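Local coordinates for protein phosphoribulokinase 1 (Rhodobacter sphaeroides, PDB 1A7J) that catalyses the ATP-dependent phosphorylation of D-ribulose 5-phosphate to D-ribulose 1,5-bisphosphate, a step of the Calvin cycle, at residues 124-129 / 282-287; 8-13 / 23-28; 30-35 / 275-280; 79-84 / 145-150. One frame throughout, in Å; residues are numbered along the deposited sequence.

Interaction 1 (124-129 / 282-287)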
loop_
_atom_site.group_PDB
_atom_site.type_symbol
_atom_site.label_atom_id
_atom_site.label_comp_id
_atom_site.label_asym_id
_atom_site.label_seq_id
_atom_site.Cartn_x
_atom_site.Cartn_y
_atom_site.Cartn_z
ATOM N N ASP A 124 18.242 -11.791 11.822
ATOM C CA ASP A 124 17.403 -12.247 12.943
ATOM C C ASP A 124 15.961 -11.726 12.914
ATOM O O ASP A 124 15.234 -11.837 13.907
ATOM C CB ASP A 124 18.059 -11.918 14.289
ATOM N N SER A 125 15.511 -11.329 11.726
ATOM C CA SER A 125 14.166 -10.797 11.520
ATOM C C SER A 125 13.063 -11.854 11.630
ATOM O O SER A 125 13.218 -12.986 11.179
ATOM C CB SER A 125 14.084 -10.102 10.158
ATOM O OG SER A 125 15.152 -9.187 10.002
ATOM N N HIS A 126 11.971 -11.473 12.283
ATOM C CA HIS A 126 10.805 -12.331 12.468
ATOM C C HIS A 126 9.909 -12.290 11.223
ATOM O O HIS A 126 9.195 -13.249 10.935
ATOM C CB HIS A 126 9.997 -11.854 13.707
ATOM C CG HIS A 126 10.439 -12.458 15.029
ATOM N ND1 HIS A 126 11.244 -11.771 15.934
ATOM C CD2 HIS A 126 10.283 -13.715 15.544
ATOM C CE1 HIS A 126 11.589 -12.591 16.928
ATOM N NE2 HIS A 126 11.021 -13.777 16.717
ATOM N N LEU A 127 9.843 -11.125 10.585
ATOM C CA LEU A 127 9.097 -10.960 9.342
ATOM C C LEU A 127 9.581 -9.776 8.538
ATOM O O LEU A 127 10.306 -8.919 9.047
ATOM C CB LEU A 127 7.614 -10.794 9.618
ATOM C CG LEU A 127 7.238 -9.737 10.644
ATOM C CD1 LEU A 127 6.887 -8.423 9.970
ATOM C CD2 LEU A 127 6.062 -10.258 11.439
ATOM N N LEU A 128 9.281 -9.799 7.246
ATOM C CA LEU A 128 9.464 -8.626 6.401
ATOM C C LEU A 128 8.119 -7.926 6.315
ATOM O O LEU A 128 7.085 -8.555 6.507
ATOM C CB LEU A 128 9.954 -9.041 4.995
ATOM C CG LEU A 128 9.842 -8.144 3.743
ATOM C CD1 LEU A 128 10.625 -6.848 3.902
ATOM C CD2 LEU A 128 10.360 -8.901 2.544
ATOM N N PHE A 129 8.161 -6.607 6.163
ATOM C CA PHE A 129 6.967 -5.795 6.014
ATOM C C PHE A 129 7.110 -4.936 4.778
ATOM O O PHE A 129 8.076 -4.204 4.650
ATOM C CB PHE A 129 6.802 -4.885 7.217
ATOM C CG PHE A 129 5.606 -3.983 7.140
ATOM C CD1 PHE A 129 4.320 -4.518 7.200
ATOM C CD2 PHE A 129 5.762 -2.600 7.075
ATOM C CE1 PHE A 129 3.199 -3.692 7.202
ATOM C CE2 PHE A 129 4.656 -1.766 7.076
ATOM C CZ PHE A 129 3.368 -2.310 7.140
ATOM N N ARG A 282 -0.167 -15.180 15.390
ATOM C CA ARG A 282 -0.324 -16.532 14.859
ATOM C C ARG A 282 0.690 -16.806 13.758
ATOM O O ARG A 282 0.777 -17.919 13.226
ATOM C CB ARG A 282 -1.742 -16.713 14.307
ATOM C CG ARG A 282 -2.793 -17.179 15.394
ATOM C CD ARG A 282 -2.835 -18.732 15.419
ATOM N NE ARG A 282 -3.242 -19.249 14.078
ATOM C CZ ARG A 282 -2.862 -20.438 13.572
ATOM N NH1 ARG A 282 -1.914 -21.184 14.204
ATOM N NH2 ARG A 282 -3.412 -20.900 12.418
ATOM N N VAL A 283 1.352 -15.739 13.336
ATOM C CA VAL A 283 2.279 -15.771 12.228
ATOM C C VAL A 283 3.694 -15.869 12.815
ATOM O O VAL A 283 4.451 -16.763 12.449
ATOM C CB VAL A 283 2.033 -14.488 11.311
ATOM C CG1 VAL A 283 3.145 -13.467 11.463
ATOM C CG2 VAL A 283 1.819 -14.885 9.826
ATOM N N VAL A 284 3.940 -15.118 13.881
ATOM C CA VAL A 284 5.247 -15.057 14.524
ATOM C C VAL A 284 5.476 -16.271 15.419
ATOM O O VAL A 284 6.615 -16.656 15.659
ATOM C CB VAL A 284 5.379 -13.730 15.337
ATOM C CG1 VAL A 284 6.188 -13.924 16.619
ATOM C CG2 VAL A 284 5.996 -12.680 14.463
ATOM N N ARG A 285 4.392 -16.970 15.733
ATOM C CA ARG A 285 4.433 -18.174 16.567
ATOM C C ARG A 285 4.503 -19.494 15.774
ATOM O O ARG A 285 4.750 -20.545 16.363
ATOM C CB ARG A 285 3.211 -18.214 17.494
ATOM C CG ARG A 285 3.143 -17.096 18.522
ATOM C CD ARG A 285 1.838 -17.152 19.300
ATOM N NE ARG A 285 1.805 -18.286 20.218
ATOM C CZ ARG A 285 0.739 -18.658 20.921
ATOM N NH1 ARG A 285 -0.434 -18.063 20.736
ATOM N NH2 ARG A 285 0.835 -19.656 21.789
ATOM N N GLU A 286 4.202 -19.458 14.474
ATOM C CA GLU A 286 4.336 -20.632 13.607
ATOM C C GLU A 286 5.644 -20.637 12.822
ATOM O O GLU A 286 5.966 -21.624 12.162
ATOM C CB GLU A 286 3.163 -20.723 12.642
ATOM C CG GLU A 286 1.889 -21.212 13.293
ATOM C CD GLU A 286 0.951 -21.842 12.292
ATOM O OE1 GLU A 286 1.243 -22.968 11.836
ATOM O OE2 GLU A 286 -0.051 -21.195 11.923
ATOM N N SER A 287 6.412 -19.554 12.949
ATOM C CA SER A 287 7.751 -19.450 12.370
ATOM C C SER A 287 8.775 -20.151 13.255
ATOM O O SER A 287 9.851 -20.517 12.801
ATOM C CB SER A 287 8.141 -17.967 12.186
ATOM O OG SER A 287 8.777 -17.394 13.332
#
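H126 and V284 bring their CA atoms to 6.5 Å from each other, where the chain entering strand 127-132 passes the end region of helix 268-284. The strand belongs to the parallel part of the central sheet of this P-loop kinase fold, flanked there by strands 36-40 and 7-11, and the contact joins it to the C-terminal helix. No hydrogen bond crosses; aliphatic branches make the joint. V284 serves two neighbours with a single methyl: its CG2 lies 3.9 Å from CD2 of L127 and 4.2 Å from CB of H126. The side chains of L127 and V284 cross at about a right angle. L127 holds CG between its backbone N and carbonyl carbon, and this chi1 of 51° together with a chi2 of 96° carries CD2 to the helix, where it also reaches CG1 of V283 at 4.3 Å. The second methyl of V284, CG1, approaches the H126 imidazole obliquely. ND1 of that ring accepts a weak hydrogen bond from the backbone N of K35, and V34 packs against H126, L127 and V284 alike. R285 to S287 keep helical angles without the regular bonds. Two side-chain bonds span this part: NH1 of R282 forms a 2.9 Å salt bridge with OE2 of E286, and OG of S287 gives a 3.3 Å hydrogen bond to O of V284, from 43° above the carbonyl plane.

Interaction 2 (8-13 / 23-28)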
loop_
_atom_site.group_PDB
_atom_site.type_symbol
_atom_site.label_atom_id
_atom_site.label_comp_id
_atom_site.label_asym_id
_atom_site.label_seq_id
_atom_site.Cartn_x
_atom_site.Cartn_y
_atom_site.Cartn_z
ATOM N N ILE A 8 4.538 -9.876 5.447
ATOM C CA ILE A 8 3.259 -9.140 5.476
ATOM C C ILE A 8 3.273 -8.023 4.434
ATOM O O ILE A 8 4.214 -7.235 4.379
ATOM C CB ILE A 8 3.031 -8.491 6.856
ATOM C CG1 ILE A 8 2.836 -9.583 7.902
ATOM C CG2 ILE A 8 1.802 -7.556 6.818
ATOM C CD1 ILE A 8 2.885 -9.065 9.285
ATOM N N SER A 9 2.175 -7.876 3.702
ATOM C CA SER A 9 2.152 -7.031 2.508
ATOM C C SER A 9 0.890 -6.185 2.431
ATOM O O SER A 9 -0.195 -6.712 2.173
ATOM C CB SER A 9 2.253 -7.918 1.269
ATOM O OG SER A 9 2.311 -7.163 0.075
ATOM N N VAL A 10 1.057 -4.874 2.638
ATOM C CA VAL A 10 0.001 -3.862 2.532
ATOM C C VAL A 10 0.059 -3.173 1.165
ATOM O O VAL A 10 1.074 -2.593 0.793
ATOM C CB VAL A 10 0.194 -2.787 3.621
ATOM C CG1 VAL A 10 -0.922 -1.784 3.575
ATOM C CG2 VAL A 10 0.293 -3.429 5.001
ATOM N N THR A 11 -1.005 -3.272 0.383
ATOM C CA THR A 11 -0.992 -2.671 -0.946
ATOM C C THR A 11 -2.131 -1.673 -1.107
ATOM O O THR A 11 -3.142 -1.768 -0.408
ATOM C CB THR A 11 -1.098 -3.721 -2.037
ATOM O OG1 THR A 11 -0.971 -3.096 -3.311
ATOM C CG2 THR A 11 -2.437 -4.362 -1.998
ATOM N N GLY A 12 -1.892 -0.644 -1.916
ATOM C CA GLY A 12 -2.901 0.366 -2.176
ATOM C C GLY A 12 -2.623 1.757 -1.619
ATOM O O GLY A 12 -2.957 2.761 -2.247
ATOM N N SER A 13 -2.033 1.831 -0.432
ATOM C CA SER A 13 -1.822 3.114 0.224
ATOM C C SER A 13 -0.371 3.567 0.110
ATOM O O SER A 13 0.533 2.801 0.429
ATOM C CB SER A 13 -2.191 3.006 1.706
ATOM O OG SER A 13 -1.449 1.952 2.312
ATOM N N HIS A 23 2.809 3.295 11.422
ATOM C CA HIS A 23 2.834 3.535 12.874
ATOM C C HIS A 23 2.063 2.446 13.606
ATOM O O HIS A 23 2.526 1.925 14.610
ATOM C CB HIS A 23 2.243 4.931 13.191
ATOM C CG HIS A 23 2.883 5.633 14.361
ATOM N ND1 HIS A 23 2.144 6.258 15.348
ATOM C CD2 HIS A 23 4.183 5.842 14.682
ATOM C CE1 HIS A 23 2.960 6.815 16.226
ATOM N NE2 HIS A 23 4.202 6.580 15.846
ATOM N N THR A 24 0.975 2.003 12.996
ATOM C CA THR A 24 0.143 0.948 13.543
ATOM C C THR A 24 0.871 -0.393 13.609
ATOM O O THR A 24 0.894 -1.045 14.657
ATOM C CB THR A 24 -1.123 0.776 12.714
ATOM O OG1 THR A 24 -1.757 2.049 12.532
ATOM C CG2 THR A 24 -2.070 -0.144 13.426
ATOM N N PHE A 25 1.487 -0.812 12.512
ATOM C CA PHE A 25 2.243 -2.058 12.551
ATOM C C PHE A 25 3.430 -1.966 13.508
ATOM O O PHE A 25 3.595 -2.811 14.381
ATOM C CB PHE A 25 2.679 -2.442 11.146
ATOM C CG PHE A 25 1.605 -3.124 10.358
ATOM C CD1 PHE A 25 1.336 -4.464 10.553
ATOM C CD2 PHE A 25 0.846 -2.420 9.422
ATOM C CE1 PHE A 25 0.337 -5.095 9.821
ATOM C CE2 PHE A 25 -0.155 -3.047 8.687
ATOM C CZ PHE A 25 -0.406 -4.384 8.886
ATOM N N ASP A 26 4.125 -0.836 13.465
ATOM C CA ASP A 26 5.199 -0.562 14.415
ATOM C C ASP A 26 4.700 -0.823 15.836
ATOM O O ASP A 26 5.217 -1.700 16.519
ATOM C CB ASP A 26 5.675 0.898 14.292
ATOM C CG ASP A 26 6.536 1.149 13.049
ATOM O OD1 ASP A 26 7.058 0.167 12.478
ATOM O OD2 ASP A 26 6.726 2.331 12.662
ATOM N N GLN A 27 3.575 -0.191 16.177
ATOM C CA GLN A 27 2.905 -0.331 17.479
ATOM C C GLN A 27 2.658 -1.794 17.852
ATOM O O GLN A 27 2.611 -2.142 19.026
ATOM C CB GLN A 27 1.556 0.411 17.471
ATOM C CG GLN A 27 1.612 1.882 17.882
ATOM C CD GLN A 27 0.290 2.628 17.642
ATOM O OE1 GLN A 27 -0.600 2.645 18.494
ATOM N NE2 GLN A 27 0.191 3.293 16.502
ATOM N N ILE A 28 2.463 -2.641 16.853
ATOM C CA ILE A 28 2.169 -4.037 17.109
ATOM C C ILE A 28 3.444 -4.878 17.199
ATOM O O ILE A 28 3.582 -5.685 18.110
ATOM C CB ILE A 28 1.220 -4.595 16.031
ATOM C CG1 ILE A 28 -0.104 -3.852 16.079
ATOM C CG2 ILE A 28 0.931 -6.050 16.264
ATOM C CD1 ILE A 28 -0.772 -3.868 14.763
#
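The ring of F25 meets two branched side chains of strand 7-11 through its far atoms. CE2 lies 3.7 Å from CG2 of V10, which also touches CZ at 4.1 Å, while CE1 stands 4.1 Å from CG2 of I8. Both methyls reach the ring at a slant, and F25 and V10 approach from opposite directions. I8 and V10, two residues apart on the strand, point to the same face of the sheet, so one ring spans both; S9 between them points the other way. F25 keeps CG beside its backbone N (chi1 -81°), which sends the ring off helix 21-32 toward the sheet. In the next shell F129 meets the F25 ring with planes at about 45°, and I280 and I152 also pack on it. The helix itself is tied to helix 268-284 by a hydrogen bond from OG1 of T24 to OD1 of D269. This is the strand-loop-helix unit of P-loop kinases: the strand runs into G12 and S13, which open the predicted ATP-binding loop, and the helix follows that loop. Since no polar atom pairs across the contact, its cohesion is dispersive and hydrophobic, and the spacing of strand and helix probably depends on the shape of buried hydrocarbon groups more than on directional bonds.

Interaction 3 (30-35 / 275-280)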
loop_
_atom_site.group_PDB
_atom_site.type_symbol
_atom_site.label_atom_id
_atom_site.label_comp_id
_atom_site.label_asym_id
_atom_site.label_seq_id
_atom_site.Cartn_x
_atom_site.Cartn_y
_atom_site.Cartn_z
ATOM N N ARG A 30 6.175 -3.794 18.142
ATOM C CA ARG A 30 6.786 -3.352 19.390
ATOM C C ARG A 30 6.035 -3.978 20.562
ATOM O O ARG A 30 6.636 -4.504 21.503
ATOM C CB ARG A 30 6.724 -1.836 19.487
ATOM C CG ARG A 30 7.229 -1.280 20.800
ATOM C CD ARG A 30 6.488 -0.004 21.151
ATOM N NE ARG A 30 5.723 -0.158 22.385
ATOM C CZ ARG A 30 4.396 -0.171 22.449
ATOM N NH1 ARG A 30 3.678 0.084 21.362
ATOM N NH2 ARG A 30 3.789 -0.414 23.609
ATOM N N ARG A 31 4.710 -3.977 20.447
ATOM C CA ARG A 31 3.815 -4.580 21.420
ATOM C C ARG A 31 4.070 -6.072 21.544
ATOM O O ARG A 31 3.809 -6.648 22.587
ATOM C CB ARG A 31 2.373 -4.348 20.978
ATOM C CG ARG A 31 1.351 -4.338 22.088
ATOM C CD ARG A 31 0.333 -3.238 21.846
ATOM N NE ARG A 31 0.926 -1.912 22.020
ATOM C CZ ARG A 31 0.248 -0.771 21.948
ATOM N NH1 ARG A 31 -1.003 -0.769 21.502
ATOM N NH2 ARG A 31 0.845 0.380 22.240
ATOM N N GLU A 32 4.526 -6.712 20.468
ATOM C CA GLU A 32 4.644 -8.165 20.460
ATOM C C GLU A 32 6.077 -8.690 20.344
ATOM O O GLU A 32 6.289 -9.899 20.317
ATOM C CB GLU A 32 3.775 -8.770 19.345
ATOM C CG GLU A 32 2.383 -8.133 19.160
ATOM C CD GLU A 32 1.398 -8.384 20.314
ATOM O OE1 GLU A 32 1.150 -9.558 20.664
ATOM O OE2 GLU A 32 0.793 -7.405 20.810
ATOM N N GLY A 33 7.060 -7.800 20.270
ATOM C CA GLY A 33 8.449 -8.235 20.224
ATOM C C GLY A 33 8.927 -8.697 18.855
ATOM O O GLY A 33 10.031 -9.228 18.717
ATOM N N VAL A 34 8.107 -8.458 17.837
ATOM C CA VAL A 34 8.414 -8.820 16.457
ATOM C C VAL A 34 9.497 -7.907 15.886
ATOM O O VAL A 34 9.237 -6.734 15.597
ATOM C CB VAL A 34 7.136 -8.713 15.583
ATOM C CG1 VAL A 34 7.451 -8.933 14.126
ATOM C CG2 VAL A 34 6.105 -9.720 16.067
ATOM N N LYS A 35 10.722 -8.429 15.791
ATOM C CA LYS A 35 11.804 -7.727 15.097
ATOM C C LYS A 35 11.538 -7.746 13.594
ATOM O O LYS A 35 11.458 -8.823 12.996
ATOM C CB LYS A 35 13.156 -8.380 15.403
ATOM C CG LYS A 35 14.369 -7.635 14.838
ATOM C CD LYS A 35 14.287 -6.118 15.063
ATOM C CE LYS A 35 15.399 -5.348 14.334
ATOM N NZ LYS A 35 15.036 -3.904 14.058
ATOM N N ILE A 275 -7.632 -6.113 15.104
ATOM C CA ILE A 275 -7.804 -7.147 14.100
ATOM C C ILE A 275 -6.487 -7.841 13.817
ATOM O O ILE A 275 -6.395 -9.046 13.999
ATOM C CB ILE A 275 -8.441 -6.570 12.812
ATOM C CG1 ILE A 275 -9.908 -6.293 13.089
ATOM C CG2 ILE A 275 -8.296 -7.527 11.621
ATOM C CD1 ILE A 275 -10.521 -5.525 12.050
ATOM N N LEU A 276 -5.419 -7.063 13.693
ATOM C CA LEU A 276 -4.155 -7.543 13.152
ATOM C C LEU A 276 -3.209 -8.079 14.211
ATOM O O LEU A 276 -2.192 -8.709 13.906
ATOM C CB LEU A 276 -3.445 -6.416 12.433
ATOM C CG LEU A 276 -3.566 -6.141 10.939
ATOM C CD1 LEU A 276 -4.647 -6.921 10.236
ATOM C CD2 LEU A 276 -3.784 -4.655 10.813
ATOM N N THR A 277 -3.409 -7.646 15.439
ATOM C CA THR A 277 -2.516 -8.064 16.493
ATOM C C THR A 277 -2.363 -9.594 16.579
ATOM O O THR A 277 -1.245 -10.088 16.440
ATOM C CB THR A 277 -2.949 -7.448 17.815
ATOM O OG1 THR A 277 -2.627 -6.056 17.802
ATOM C CG2 THR A 277 -2.269 -8.134 18.972
ATOM N N PRO A 278 -3.493 -10.363 16.576
ATOM C CA PRO A 278 -3.491 -11.837 16.537
ATOM C C PRO A 278 -3.124 -12.595 15.245
ATOM O O PRO A 278 -2.815 -13.793 15.288
ATOM C CB PRO A 278 -4.907 -12.197 16.989
ATOM C CG PRO A 278 -5.715 -11.036 16.668
ATOM C CD PRO A 278 -4.813 -9.871 17.002
ATOM N N LEU A 279 -3.274 -11.971 14.085
ATOM C CA LEU A 279 -2.810 -12.639 12.894
ATOM C C LEU A 279 -1.282 -12.578 12.863
ATOM O O LEU A 279 -0.635 -13.579 12.580
ATOM C CB LEU A 279 -3.398 -11.997 11.644
ATOM C CG LEU A 279 -4.858 -11.586 11.637
ATOM C CD1 LEU A 279 -5.284 -11.387 10.208
ATOM C CD2 LEU A 279 -5.713 -12.639 12.293
ATOM N N ILE A 280 -0.712 -11.445 13.277
ATOM C CA ILE A 280 0.734 -11.262 13.279
ATOM C C ILE A 280 1.363 -12.077 14.380
ATOM O O ILE A 280 2.529 -12.438 14.299
ATOM C CB ILE A 280 1.105 -9.780 13.446
ATOM C CG1 ILE A 280 0.749 -9.036 12.156
ATOM C CG2 ILE A 280 2.604 -9.626 13.713
ATOM C CD1 ILE A 280 0.711 -7.541 12.265
#
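OG1 of T277 hydrogen-bonds to the carbonyl O of Q273, one turn back in helix 268-284, and this leaves the methyl of T277 to face the carboxylate of E32. With OG1 beside the backbone N (chi1 -73°), CG2 stands anti to that N, and it lies 3.6 Å from OE2 and 3.9 Å from CD of E32. The glutamate chain bends at chi2 (-68°) to bring the carboxylate against the methyl, and the two side chains cross at about a right angle. Nothing here is a hydrogen bond; the carboxylate rests against hydrocarbon, with OE1 also close to OD2 of D281, a crowding of like charges that might favour protonation of one of the pair. A second, wholly apolar contact lies one turn further along helix 268-284, where CG2 of V34 meets CG2 of I280 at 4.2 Å. Between the two pairs G33 is the first residue to leave helical angles, with a positive phi of 80°, and V34 after it points toward helix 268-284. That helix is itself kinked: the N atoms of P278 and L279 have no bond to the preceding turn, and the regular pattern returns with I280 N to L276 O at 3.2 Å. I280 also packs on F25 and F29, and V34 on F29. The interface thus joins the end of the helix after the P-loop to the C-terminal helix by a buried hydrophobic pair and, nearer the surface, a methyl-carboxylate contact. No hydrogen bond or salt bridge crosses between the segments, so both pairs hold by packing alone.

Interaction 4 (79-84 / 145-150)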
loop_
_atom_site.group_PDB
_atom_site.type_symbol
_atom_site.label_atom_id
_atom_site.label_comp_id
_atom_site.label_asym_id
_atom_site.label_seq_id
_atom_site.Cartn_x
_atom_site.Cartn_y
_atom_site.Cartn_z
ATOM N N GLU A 79 12.574 -7.674 -9.304
ATOM C CA GLU A 79 13.505 -7.504 -8.206
ATOM C C GLU A 79 12.739 -7.576 -6.896
ATOM O O GLU A 79 13.135 -8.307 -5.990
ATOM C CB GLU A 79 14.224 -6.167 -8.333
ATOM C CG GLU A 79 15.690 -6.289 -8.704
ATOM C CD GLU A 79 16.539 -6.714 -7.528
ATOM O OE1 GLU A 79 16.622 -5.933 -6.556
ATOM O OE2 GLU A 79 17.086 -7.841 -7.556
ATOM N N LEU A 80 11.568 -6.935 -6.857
ATOM C CA LEU A 80 10.701 -6.980 -5.683
ATOM C C LEU A 80 10.244 -8.395 -5.434
ATOM O O LEU A 80 10.248 -8.847 -4.292
ATOM C CB LEU A 80 9.481 -6.088 -5.872
ATOM C CG LEU A 80 8.405 -6.204 -4.790
ATOM C CD1 LEU A 80 8.987 -5.697 -3.523
ATOM C CD2 LEU A 80 7.180 -5.396 -5.149
ATOM N N GLU A 81 9.932 -9.119 -6.507
ATOM C CA GLU A 81 9.624 -10.534 -6.378
ATOM C C GLU A 81 10.848 -11.308 -5.912
ATOM O O GLU A 81 10.727 -12.204 -5.083
ATOM C CB GLU A 81 9.147 -11.127 -7.698
ATOM C CG GLU A 81 9.281 -12.654 -7.737
ATOM C CD GLU A 81 8.683 -13.305 -8.966
ATOM O OE1 GLU A 81 7.456 -13.464 -9.001
ATOM O OE2 GLU A 81 9.435 -13.743 -9.861
ATOM N N ARG A 82 12.027 -10.997 -6.449
ATOM C CA ARG A 82 13.205 -11.774 -6.090
ATOM C C ARG A 82 13.432 -11.641 -4.624
ATOM O O ARG A 82 13.616 -12.646 -3.953
ATOM C CB ARG A 82 14.423 -11.316 -6.826
ATOM N N VAL A 83 13.258 -10.427 -4.103
ATOM C CA VAL A 83 13.503 -10.161 -2.681
ATOM C C VAL A 83 12.481 -10.826 -1.759
ATOM O O VAL A 83 12.835 -11.338 -0.697
ATOM C CB VAL A 83 13.541 -8.663 -2.379
ATOM C CG1 VAL A 83 13.652 -8.447 -0.905
ATOM C CG2 VAL A 83 14.743 -8.041 -3.035
ATOM N N PHE A 84 11.224 -10.846 -2.181
ATOM C CA PHE A 84 10.196 -11.556 -1.446
ATOM C C PHE A 84 10.500 -13.048 -1.445
ATOM O O PHE A 84 10.393 -13.701 -0.410
ATOM C CB PHE A 84 8.837 -11.306 -2.083
ATOM C CG PHE A 84 8.141 -10.082 -1.570
ATOM C CD1 PHE A 84 8.839 -9.108 -0.877
ATOM C CD2 PHE A 84 6.760 -9.970 -1.674
ATOM C CE1 PHE A 84 8.164 -8.053 -0.268
ATOM C CE2 PHE A 84 6.088 -8.921 -1.080
ATOM C CZ PHE A 84 6.785 -7.966 -0.367
ATOM N N ALA A 145 1.735 -11.635 -5.217
ATOM C CA ALA A 145 0.743 -12.010 -4.204
ATOM C C ALA A 145 1.093 -13.357 -3.558
ATOM O O ALA A 145 1.120 -13.490 -2.333
ATOM C CB ALA A 145 -0.647 -12.065 -4.814
ATOM N N GLY A 146 1.576 -14.273 -4.391
ATOM C CA GLY A 146 1.792 -15.646 -3.984
ATOM C C GLY A 146 2.887 -15.875 -2.973
ATOM O O GLY A 146 2.983 -16.972 -2.435
ATOM N N LEU A 147 3.670 -14.853 -2.656
ATOM C CA LEU A 147 4.804 -15.058 -1.770
ATOM C C LEU A 147 4.629 -14.452 -0.390
ATOM O O LEU A 147 5.563 -14.460 0.409
ATOM C CB LEU A 147 6.078 -14.501 -2.395
ATOM C CG LEU A 147 6.645 -15.080 -3.699
ATOM C CD1 LEU A 147 7.938 -14.332 -3.976
ATOM C CD2 LEU A 147 6.920 -16.587 -3.617
ATOM N N ALA A 148 3.442 -13.918 -0.119
ATOM C CA ALA A 148 3.183 -13.171 1.114
ATOM C C ALA A 148 2.088 -13.852 1.923
ATOM O O ALA A 148 1.002 -14.093 1.403
ATOM C CB ALA A 148 2.764 -11.747 0.766
ATOM N N ASP A 149 2.336 -14.099 3.204
ATOM C CA ASP A 149 1.403 -14.903 3.998
ATOM C C ASP A 149 0.228 -14.092 4.505
ATOM O O ASP A 149 -0.733 -14.643 5.041
ATOM C CB ASP A 149 2.099 -15.553 5.193
ATOM C CG ASP A 149 3.348 -16.286 4.804
ATOM O OD1 ASP A 149 4.358 -15.589 4.535
ATOM O OD2 ASP A 149 3.314 -17.540 4.750
ATOM N N LEU A 150 0.358 -12.777 4.445
ATOM C CA LEU A 150 -0.750 -11.906 4.786
ATOM C C LEU A 150 -0.715 -10.732 3.829
ATOM O O LEU A 150 0.340 -10.181 3.553
ATOM C CB LEU A 150 -0.625 -11.437 6.235
ATOM C CG LEU A 150 -1.792 -10.683 6.880
ATOM C CD1 LEU A 150 -3.071 -11.503 6.834
ATOM C CD2 LEU A 150 -1.424 -10.383 8.320
#
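L147 lays its CD1 methyl over the last turn of segment 79-84, where it lies 3.7 Å from CB of F84 and equally 3.7 Å from the carbonyl O of E81. The leucine belongs to the loop that leads into strand 150-156 of the P-loop kinase core, and helix 77-90 packs on the face of the central sheet opposite to helices 21-32 and 268-284. The CA atoms of F84 and L147 are 6.4 Å apart. L147 carries CG anti to its carbonyl carbon (chi1 -63°), with the chain beyond extended, which drives CD1 straight into the angle between E81 and F84; CG of E81 borders the same methyl at 4.3 Å. The F84 ring lies farther from the leucine. CB is the atom of F84 nearest to L147, while the ring turns to the sheet, where I7, L128 and I39 receive it. Polar bonds link the loop to the helix nearby. OE1 of E81 accepts a hydrogen bond from the backbone N of N143, and OD1 of N143 accepts one from N of G146; N143 thus bridges the helix and the residues just before L147. The backbone of D149 pairs with I7, and that of L150 with S9, where the loop joins the sheet. At the helix, N of F84 bonds to O of L80 at 3.1 Å; in the loop, the turn that projects L147 is closed by N of A148 bonding to O of A145 at 3.2 Å.

How the interactions relate
The four contacts surround the parallel part of one sheet. Interactions 1, 2 and 3 share a hydrophobic core on one face: CE1 of F25 lies 3.5 Å from CD1 of I280, and CZ of F129 lies 3.4 Å from CD2 of F25. Interactions 1 and 3, with centres about 9 Å apart, use the same C-terminal helix, and N of H126 probably bonds to O of K35 at 2.8 Å. Interaction 4 lies on the other face and joins through the strands: N of S9 probably bonds to O of L150 at 2.9 Å. The catalytic residues D42, K165, D169 and R187 lie away from all four; interaction 2 alone includes residues of the predicted ATP-binding loop.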